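Local coordinates for protein tryptophane-5-halogenase (Microbispora sp. ATCC PTA-5024, PDB 5UAO) that probably chlorinates a tryptophan of the lanthipeptide NAI-107 at position 5 of the indole, using a bound flavin (FAD), at residues L144-R158 with A495-A508. Residues are numbered along the deposited sequence; the frame is centred on the assembly and turned at random.
Sequences LQAMLMTEDRVPVYR and ARSLASRGLRQSEA
Arg153 and Arg504 lay their guanidinium groups flat on one another, planes 23° apart and centres 3.8 Å apart, and each answers a backbone carbonyl of the opposite segment. NH1 of Arg153 gives a hydrogen bond to Gly502 O (2.9 Å) almost head-on to the carbonyl, while NH1 of Arg504 donates to Asp152 O (3.0 Å) from well above the carbonyl plane and, weakly, to Glu151 O. A turn about the CB-CG bond of Arg504 (chi2 -65°) brings its guanidinium back over residues 151-153. Glu151 O and Asp152 O lie at the end of helix 144-151, which finishes in a Schellman motif at Asp152, and Arg504 is the N-cap residue of helix 505-514. A water accepts a hydrogen bond from Gln505 N and donates one to Asp152 O, linking the two helix ends. With an alanine in place of Arg153, Gly502 O would probably lose its donor and the Arg504 guanidinium its stacking partner. Two backbone hydrogen bonds also cross, Val154 N to Leu503 O (2.9 Å) and Leu503 N to Val156 O (2.9 Å). Leu498 O accepts from Tyr157 OH (2.7 Å); this oxygen lies at the edge of the ring, near its plane, whereas the hydroxyl sits well above the carbonyl plane. Between the helices, Ala499 is a knob among Leu144, Met147, Leu148 and Glu151, its CB 3.5 Å from Met147 CB, where helix segments 144-151 and 495-501 cross at -39°.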
ATOM      1  N   LEU A 144       8.546  23.490  10.889  1.00 32.14           N
ATOM      2  CA  LEU A 144       8.535  24.205  12.165  1.00 28.54           C
ATOM      3  C   LEU A 144       9.232  23.387  13.255  1.00 29.37           C
ATOM      4  O   LEU A 144       9.998  23.946  13.981  1.00 25.62           O
ATOM      5  CB  LEU A 144       7.080  24.527  12.577  1.00 32.68           C
ATOM      6  CG  LEU A 144       6.782  25.279  13.908  1.00 37.07           C
ATOM      7  CD1 LEU A 144       7.522  26.587  13.989  1.00 37.28           C
ATOM      8  CD2 LEU A 144       5.284  25.528  14.146  1.00 40.19           C
ATOM      9  N   GLN A 145       8.980  22.062  13.343  1.00 26.43           N
ATOM     10  CA  GLN A 145       9.621  21.274  14.363  1.00 27.65           C
ATOM     11  C   GLN A 145      11.120  21.224  14.142  1.00 26.74           C
ATOM     12  O   GLN A 145      11.913  21.147  15.105  1.00 25.52           O
ATOM     13  CB  GLN A 145       9.068  19.858  14.421  1.00 31.11           C
ATOM     14  CG  GLN A 145       7.888  19.655  15.319  1.00 32.49           C
ATOM     15  CD  GLN A 145       7.484  18.183  15.406  1.00 31.62           C
ATOM     16  OE1 GLN A 145       7.826  17.359  14.530  1.00 31.74           O
ATOM     17  NE2 GLN A 145       6.705  17.860  16.437  1.00 33.35           N
ATOM     18  N   ALA A 146      11.539  21.285  12.881  1.00 26.66           N
ATOM     19  CA  ALA A 146      12.994  21.323  12.616  1.00 26.56           C
ATOM     20  C   ALA A 146      13.595  22.557  13.218  1.00 29.07           C
ATOM     21  O   ALA A 146      14.696  22.488  13.773  1.00 26.80           O
ATOM     22  CB  ALA A 146      13.321  21.241  11.148  1.00 26.22           C
ATOM     23  N   MET A 147      12.886  23.687  13.115  1.00 28.18           N
ATOM     24  CA  MET A 147      13.336  24.956  13.772  1.00 29.88           C
ATOM     25  C   MET A 147      13.220  24.926  15.319  1.00 29.20           C
ATOM     26  O   MET A 147      14.075  25.413  16.030  1.00 32.26           O
ATOM     27  CB  MET A 147      12.588  26.157  13.210  1.00 30.41           C
ATOM     28  CG  MET A 147      12.823  26.425  11.736  1.00 35.99           C
ATOM     29  SD  MET A 147      11.688  27.670  11.107  1.00 33.00           S
ATOM     30  CE  MET A 147      12.177  27.749   9.398  1.00 33.16           C
ATOM     31  N   LEU A 148      12.170  24.323  15.853  1.00 27.94           N
ATOM     32  CA  LEU A 148      12.102  24.125  17.308  1.00 28.98           C
ATOM     33  C   LEU A 148      13.281  23.293  17.824  1.00 27.98           C
ATOM     34  O   LEU A 148      13.989  23.664  18.782  1.00 25.28           O
ATOM     35  CB  LEU A 148      10.750  23.513  17.657  1.00 30.80           C
ATOM     36  CG  LEU A 148       9.573  24.496  17.519  1.00 32.67           C
ATOM     37  CD1 LEU A 148       8.277  23.775  17.210  1.00 31.99           C
ATOM     38  CD2 LEU A 148       9.457  25.223  18.869  1.00 33.85           C
ATOM     39  N   MET A 149      13.607  22.232  17.087  1.00 25.93           N
ATOM     40  CA  MET A 149      14.774  21.428  17.485  1.00 28.32           C
ATOM     41  C   MET A 149      16.113  22.193  17.496  1.00 27.86           C
ATOM     42  O   MET A 149      16.890  22.087  18.461  1.00 27.13           O
ATOM     43  CB  MET A 149      14.854  20.163  16.644  1.00 26.49           C
ATOM     44  CG  MET A 149      13.721  19.170  16.872  1.00 28.69           C
ATOM     45  SD  MET A 149      14.059  17.609  15.948  1.00 34.98           S
ATOM     46  CE  MET A 149      13.358  18.030  14.547  1.00 24.59           C
ATOM     47  N   THR A 150      16.398  22.928  16.436  1.00 27.97           N
ATOM     48  CA  THR A 150      17.627  23.741  16.439  1.00 30.66           C
ATOM     49  C   THR A 150      17.623  24.898  17.474  1.00 28.55           C
ATOM     50  O   THR A 150      18.678  25.333  17.914  1.00 26.58           O
ATOM     51  CB  THR A 150      18.035  24.272  15.053  1.00 31.15           C
ATOM     52  OG1 THR A 150      16.982  25.077  14.501  1.00 30.26           O
ATOM     53  CG2 THR A 150      18.338  23.093  14.113  1.00 34.52           C
ATOM     54  N   GLU A 151      16.461  25.359  17.878  1.00 31.23           N
ATOM     55  CA  GLU A 151      16.360  26.314  18.991  1.00 34.35           C
ATOM     56  C   GLU A 151      16.367  25.650  20.360  1.00 34.75           C
ATOM     57  O   GLU A 151      16.442  26.361  21.353  1.00 34.31           O
ATOM     58  CB  GLU A 151      15.077  27.121  18.889  1.00 38.74           C
ATOM     59  CG  GLU A 151      14.904  27.872  17.595  1.00 42.20           C
ATOM     60  CD  GLU A 151      15.536  29.255  17.598  1.00 50.54           C
ATOM     61  OE1 GLU A 151      15.949  29.760  18.671  1.00 45.25           O
ATOM     62  OE2 GLU A 151      15.578  29.836  16.493  1.00 57.70           O
ATOM     63  N   ASP A 152      16.294  24.312  20.446  1.00 31.35           N
ATOM     64  CA  ASP A 152      16.048  23.610  21.702  1.00 29.08           C
ATOM     65  C   ASP A 152      14.826  24.200  22.445  1.00 30.07           C
ATOM     66  O   ASP A 152      14.867  24.436  23.654  1.00 27.83           O
ATOM     67  CB  ASP A 152      17.293  23.584  22.634  1.00 32.75           C
ATOM     68  CG  ASP A 152      18.404  22.644  22.119  1.00 38.23           C
ATOM     69  OD1 ASP A 152      18.104  21.560  21.694  1.00 37.37           O
ATOM     70  OD2 ASP A 152      19.596  23.008  22.082  1.00 46.02           O
ATOM     71  N   ARG A 153      13.719  24.390  21.729  1.00 29.45           N
ATOM     72  CA  ARG A 153      12.503  24.914  22.344  1.00 29.35           C
ATOM     73  C   ARG A 153      11.354  24.020  21.922  1.00 28.86           C
ATOM     74  O   ARG A 153      11.526  23.146  21.040  1.00 27.86           O
ATOM     75  CB  ARG A 153      12.304  26.387  21.886  1.00 30.20           C
ATOM     76  CG  ARG A 153      13.172  27.369  22.657  1.00 29.65           C
ATOM     77  CD  ARG A 153      13.105  28.739  22.022  1.00 36.90           C
ATOM     78  NE  ARG A 153      14.106  29.631  22.588  1.00 39.11           N
ATOM     79  CZ  ARG A 153      14.045  30.158  23.799  1.00 42.68           C
ATOM     80  NH1 ARG A 153      13.023  29.903  24.593  1.00 46.04           N
ATOM     81  NH2 ARG A 153      15.037  30.935  24.232  1.00 47.16           N
ATOM     82  N   VAL A 154      10.188  24.217  22.522  1.00 25.47           N
ATOM     83  CA  VAL A 154       9.017  23.395  22.255  1.00 26.98           C
ATOM     84  C   VAL A 154       7.821  24.319  21.969  1.00 27.10           C
ATOM     85  O   VAL A 154       7.813  25.444  22.438  1.00 31.04           O
ATOM     86  CB  VAL A 154       8.693  22.422  23.409  1.00 27.39           C
ATOM     87  CG1 VAL A 154       9.816  21.432  23.677  1.00 28.28           C
ATOM     88  CG2 VAL A 154       8.381  23.159  24.725  1.00 30.13           C
ATOM     89  N   PRO A 155       6.826  23.852  21.201  1.00 29.32           N
ATOM     90  CA  PRO A 155       5.788  24.768  20.694  1.00 30.72           C
ATOM     91  C   PRO A 155       4.636  24.990  21.745  1.00 30.26           C
ATOM     92  O   PRO A 155       3.467  24.605  21.556  1.00 28.50           O
ATOM     93  CB  PRO A 155       5.366  24.082  19.397  1.00 30.53           C
ATOM     94  CG  PRO A 155       5.502  22.588  19.699  1.00 28.21           C
ATOM     95  CD  PRO A 155       6.710  22.506  20.575  1.00 30.72           C
ATOM     96  N   VAL A 156       5.051  25.525  22.882  1.00 33.44           N
ATOM     97  CA  VAL A 156       4.171  25.810  24.011  1.00 34.93           C
ATOM     98  C   VAL A 156       4.549  27.239  24.394  1.00 37.62           C
ATOM     99  O   VAL A 156       5.739  27.611  24.306  1.00 33.77           O
ATOM    100  CB  VAL A 156       4.377  24.861  25.199  1.00 36.33           C
ATOM    101  CG1 VAL A 156       3.366  25.164  26.338  1.00 36.55           C
ATOM    102  CG2 VAL A 156       4.235  23.407  24.773  1.00 34.19           C
ATOM    103  N   TYR A 157       3.550  28.032  24.787  1.00 34.65           N
ATOM    104  CA  TYR A 157       3.718  29.498  24.913  1.00 36.90           C
ATOM    105  C   TYR A 157       2.931  30.014  26.090  1.00 40.32           C
ATOM    106  O   TYR A 157       1.791  29.591  26.320  1.00 39.25           O
ATOM    107  CB  TYR A 157       3.202  30.174  23.667  1.00 37.17           C
ATOM    108  CG  TYR A 157       3.886  29.668  22.403  1.00 38.88           C
ATOM    109  CD1 TYR A 157       3.413  28.533  21.724  1.00 38.21           C
ATOM    110  CD2 TYR A 157       5.039  30.311  21.900  1.00 36.14           C
ATOM    111  CE1 TYR A 157       4.064  28.070  20.582  1.00 37.77           C
ATOM    112  CE2 TYR A 157       5.688  29.843  20.753  1.00 35.97           C
ATOM    113  CZ  TYR A 157       5.219  28.711  20.124  1.00 34.62           C
ATOM    114  OH  TYR A 157       5.849  28.265  18.995  1.00 34.58           O
ATOM    115  N   ARG A 158       3.539  30.868  26.892  1.00 46.40           N
ATOM    116  CA  ARG A 158       2.758  31.556  27.893  1.00 56.00           C
ATOM    117  C   ARG A 158       1.798  32.462  27.121  1.00 60.94           C
ATOM    118  O   ARG A 158       2.228  33.258  26.300  1.00 63.07           O
ATOM    119  CB  ARG A 158       3.625  32.321  28.862  1.00 59.33           C
ATOM    120  CG  ARG A 158       3.719  31.641  30.221  1.00 65.04           C
ATOM    121  CD  ARG A 158       4.825  32.242  31.067  1.00 71.87           C
ATOM    122  NE  ARG A 158       6.107  32.327  30.342  1.00 71.43           N
ATOM    123  CZ  ARG A 158       7.308  32.170  30.902  1.00 72.36           C
ATOM    124  NH1 ARG A 158       7.428  31.921  32.206  1.00 82.50           N
ATOM    125  NH2 ARG A 158       8.406  32.252  30.156  1.00 70.29           N
ATOM    126  N   ALA A 495       7.454  30.806  10.681  1.00 44.79           N
ATOM    127  CA  ALA A 495       7.897  29.635  11.460  1.00 41.50           C
ATOM    128  C   ALA A 495       9.056  29.920  12.452  1.00 36.39           C
ATOM    129  O   ALA A 495       8.988  29.480  13.610  1.00 37.61           O
ATOM    130  CB  ALA A 495       8.266  28.474  10.531  1.00 39.71           C
ATOM    131  N   ARG A 496      10.080  30.633  11.985  1.00 37.16           N
ATOM    132  CA  ARG A 496      11.252  31.000  12.821  1.00 39.35           C
ATOM    133  C   ARG A 496      10.795  31.817  14.013  1.00 40.95           C
ATOM    134  O   ARG A 496      11.246  31.618  15.133  1.00 35.70           O
ATOM    135  CB  ARG A 496      12.309  31.802  12.043  1.00 44.02           C
ATOM    136  CG  ARG A 496      13.059  31.004  10.977  1.00 57.33           C
ATOM    137  CD  ARG A 496      14.416  31.604  10.543  1.00 60.01           C
ATOM    138  NE  ARG A 496      14.432  31.970   9.126  1.00 65.16           N
ATOM    139  CZ  ARG A 496      14.043  33.144   8.610  1.00 64.99           C
ATOM    140  NH1 ARG A 496      13.608  34.164   9.355  1.00 67.39           N
ATOM    141  NH2 ARG A 496      14.123  33.310   7.308  1.00 80.51           N
ATOM    142  N   SER A 497       9.879  32.736  13.744  1.00 42.20           N
ATOM    143  CA  SER A 497       9.192  33.500  14.773  1.00 44.73           C
ATOM    144  C   SER A 497       8.582  32.639  15.880  1.00 40.78           C
ATOM    145  O   SER A 497       8.929  32.791  17.067  1.00 41.83           O
ATOM    146  CB  SER A 497       8.116  34.349  14.120  1.00 52.07           C
ATOM    147  OG  SER A 497       7.736  35.310  15.044  1.00 54.89           O
ATOM    148  N   LEU A 498       7.694  31.736  15.495  1.00 39.50           N
ATOM    149  CA  LEU A 498       7.151  30.776  16.408  1.00 42.46           C
ATOM    150  C   LEU A 498       8.204  29.898  17.080  1.00 39.14           C
ATOM    151  O   LEU A 498       8.073  29.559  18.254  1.00 38.37           O
ATOM    152  CB  LEU A 498       6.166  29.847  15.676  1.00 47.22           C
ATOM    153  CG  LEU A 498       4.780  30.343  15.355  1.00 42.16           C
ATOM    154  CD1 LEU A 498       4.014  29.337  14.530  1.00 41.86           C
ATOM    155  CD2 LEU A 498       4.071  30.664  16.653  1.00 44.83           C
ATOM    156  N   ALA A 499       9.210  29.449  16.345  1.00 35.42           N
ATOM    157  CA  ALA A 499      10.154  28.533  16.971  1.00 34.39           C
ATOM    158  C   ALA A 499      10.998  29.237  18.055  1.00 34.50           C
ATOM    159  O   ALA A 499      11.216  28.701  19.159  1.00 32.11           O
ATOM    160  CB  ALA A 499      11.049  27.860  15.907  1.00 34.35           C
ATOM    161  N   SER A 500      11.464  30.445  17.758  1.00 33.78           N
ATOM    162  CA  SER A 500      12.243  31.208  18.736  1.00 40.18           C
ATOM    163  C   SER A 500      11.490  31.646  20.019  1.00 41.13           C
ATOM    164  O   SER A 500      12.146  31.940  20.989  1.00 42.64           O
ATOM    165  CB  SER A 500      12.874  32.436  18.096  1.00 41.42           C
ATOM    166  OG  SER A 500      11.874  33.234  17.530  1.00 46.21           O
ATOM    167  N   ARG A 501      10.160  31.710  20.000  1.00 37.89           N
ATOM    168  CA  ARG A 501       9.363  32.125  21.158  1.00 37.82           C
ATOM    169  C   ARG A 501       8.839  30.951  22.002  1.00 38.43           C
ATOM    170  O   ARG A 501       8.230  31.165  23.053  1.00 32.38           O
ATOM    171  CB  ARG A 501       8.163  32.968  20.696  1.00 40.45           C
ATOM    172  CG  ARG A 501       8.634  34.158  19.897  1.00 46.47           C
ATOM    173  CD  ARG A 501       7.618  35.259  19.825  1.00 50.66           C
ATOM    174  NE  ARG A 501       6.362  34.850  19.201  1.00 59.16           N
ATOM    175  CZ  ARG A 501       6.138  34.831  17.887  1.00 70.31           C
ATOM    176  NH1 ARG A 501       7.114  35.155  17.044  1.00 77.67           N
ATOM    177  NH2 ARG A 501       4.945  34.473  17.400  1.00 69.42           N
ATOM    178  N   GLY A 502       9.099  29.700  21.580  1.00 35.58           N
ATOM    179  CA  GLY A 502       8.625  28.556  22.348  1.00 30.79           C
ATOM    180  C   GLY A 502       9.306  28.488  23.692  1.00 28.54           C
ATOM    181  O   GLY A 502      10.417  28.950  23.868  1.00 29.89           O
ATOM    182  N   LEU A 503       8.637  27.899  24.656  1.00 33.13           N
ATOM    183  CA  LEU A 503       9.234  27.676  25.977  1.00 33.50           C
ATOM    184  C   LEU A 503      10.406  26.653  25.861  1.00 31.25           C
ATOM    185  O   LEU A 503      10.513  25.908  24.895  1.00 28.70           O
ATOM    186  CB  LEU A 503       8.157  27.192  26.959  1.00 35.09           C
ATOM    187  CG  LEU A 503       6.969  28.173  27.238  1.00 36.35           C
ATOM    188  CD1 LEU A 503       6.007  27.561  28.216  1.00 39.95           C
ATOM    189  CD2 LEU A 503       7.470  29.493  27.775  1.00 41.02           C
ATOM    190  N   ARG A 504      11.277  26.676  26.833  1.00 29.80           N
ATOM    191  CA  ARG A 504      12.154  25.543  27.093  1.00 32.62           C
ATOM    192  C   ARG A 504      11.331  24.417  27.521  1.00 32.65           C
ATOM    193  O   ARG A 504      10.300  24.640  28.200  1.00 29.09           O
ATOM    194  CB  ARG A 504      13.125  25.864  28.183  1.00 33.20           C
ATOM    195  CG  ARG A 504      14.078  26.953  27.741  1.00 37.51           C
ATOM    196  CD  ARG A 504      14.974  26.542  26.588  1.00 38.73           C
ATOM    197  NE  ARG A 504      15.897  27.647  26.301  1.00 43.58           N
ATOM    198  CZ  ARG A 504      16.617  27.783  25.179  1.00 46.84           C
ATOM    199  NH1 ARG A 504      16.573  26.890  24.199  1.00 44.26           N
ATOM    200  NH2 ARG A 504      17.410  28.824  25.033  1.00 52.47           N
ATOM    201  N   GLN A 505      11.802  23.188  27.254  1.00 27.31           N
ATOM    202  CA  GLN A 505      10.939  22.015  27.533  1.00 28.10           C
ATOM    203  C   GLN A 505      10.542  21.907  29.008  1.00 28.26           C
ATOM    204  O   GLN A 505       9.404  21.515  29.354  1.00 26.76           O
ATOM    205  CB  GLN A 505      11.591  20.711  27.007  1.00 29.43           C
ATOM    206  CG  GLN A 505      10.901  19.496  27.498  1.00 28.53           C
ATOM    207  CD  GLN A 505      11.343  18.151  26.892  1.00 29.02           C
ATOM    208  OE1 GLN A 505      12.476  17.931  26.380  1.00 29.78           O
ATOM    209  NE2 GLN A 505      10.475  17.247  27.038  1.00 24.42           N
ATOM    210  N   SER A 506      11.477  22.193  29.892  1.00 28.05           N
ATOM    211  CA  SER A 506      11.304  21.829  31.250  1.00 29.30           C
ATOM    212  C   SER A 506      10.074  22.642  31.847  1.00 33.27           C
ATOM    213  O   SER A 506       9.193  22.060  32.554  1.00 32.14           O
ATOM    214  CB  SER A 506      12.610  22.095  32.021  1.00 32.47           C
ATOM    215  OG  SER A 506      12.406  21.730  33.390  1.00 40.42           O
ATOM    216  N   GLU A 507       9.969  23.914  31.460  1.00 32.25           N
ATOM    217  CA  GLU A 507       8.828  24.781  31.858  1.00 38.28           C
ATOM    218  C   GLU A 507       7.484  24.264  31.302  1.00 40.32           C
ATOM    219  O   GLU A 507       6.448  24.226  31.980  1.00 32.24           O
ATOM    220  CB  GLU A 507       9.046  26.217  31.367  1.00 43.17           C
ATOM    221  CG  GLU A 507       8.046  27.206  32.008  1.00 47.56           C
ATOM    222  CD  GLU A 507       8.284  28.666  31.621  1.00 52.20           C
ATOM    223  OE1 GLU A 507       9.432  29.010  31.216  1.00 48.12           O
ATOM    224  OE2 GLU A 507       7.302  29.470  31.704  1.00 52.92           O
ATOM    225  N   ALA A 508       7.529  23.813  30.055  1.00 32.92           N
ATOM    226  CA  ALA A 508       6.354  23.296  29.408  1.00 31.62           C
ATOM    227  C   ALA A 508       5.848  21.983  29.999  1.00 33.90           C
ATOM    228  O   ALA A 508       4.627  21.802  30.098  1.00 33.42           O
ATOM    229  CB  ALA A 508       6.610  23.170  27.917  1.00 32.65           C
TER
HETATM  230  O   HOH W   1      15.354  32.060  20.596  1.00 58.54           O
HETATM  231  O   HOH W   2      13.955  22.564  25.779  1.00 31.38           O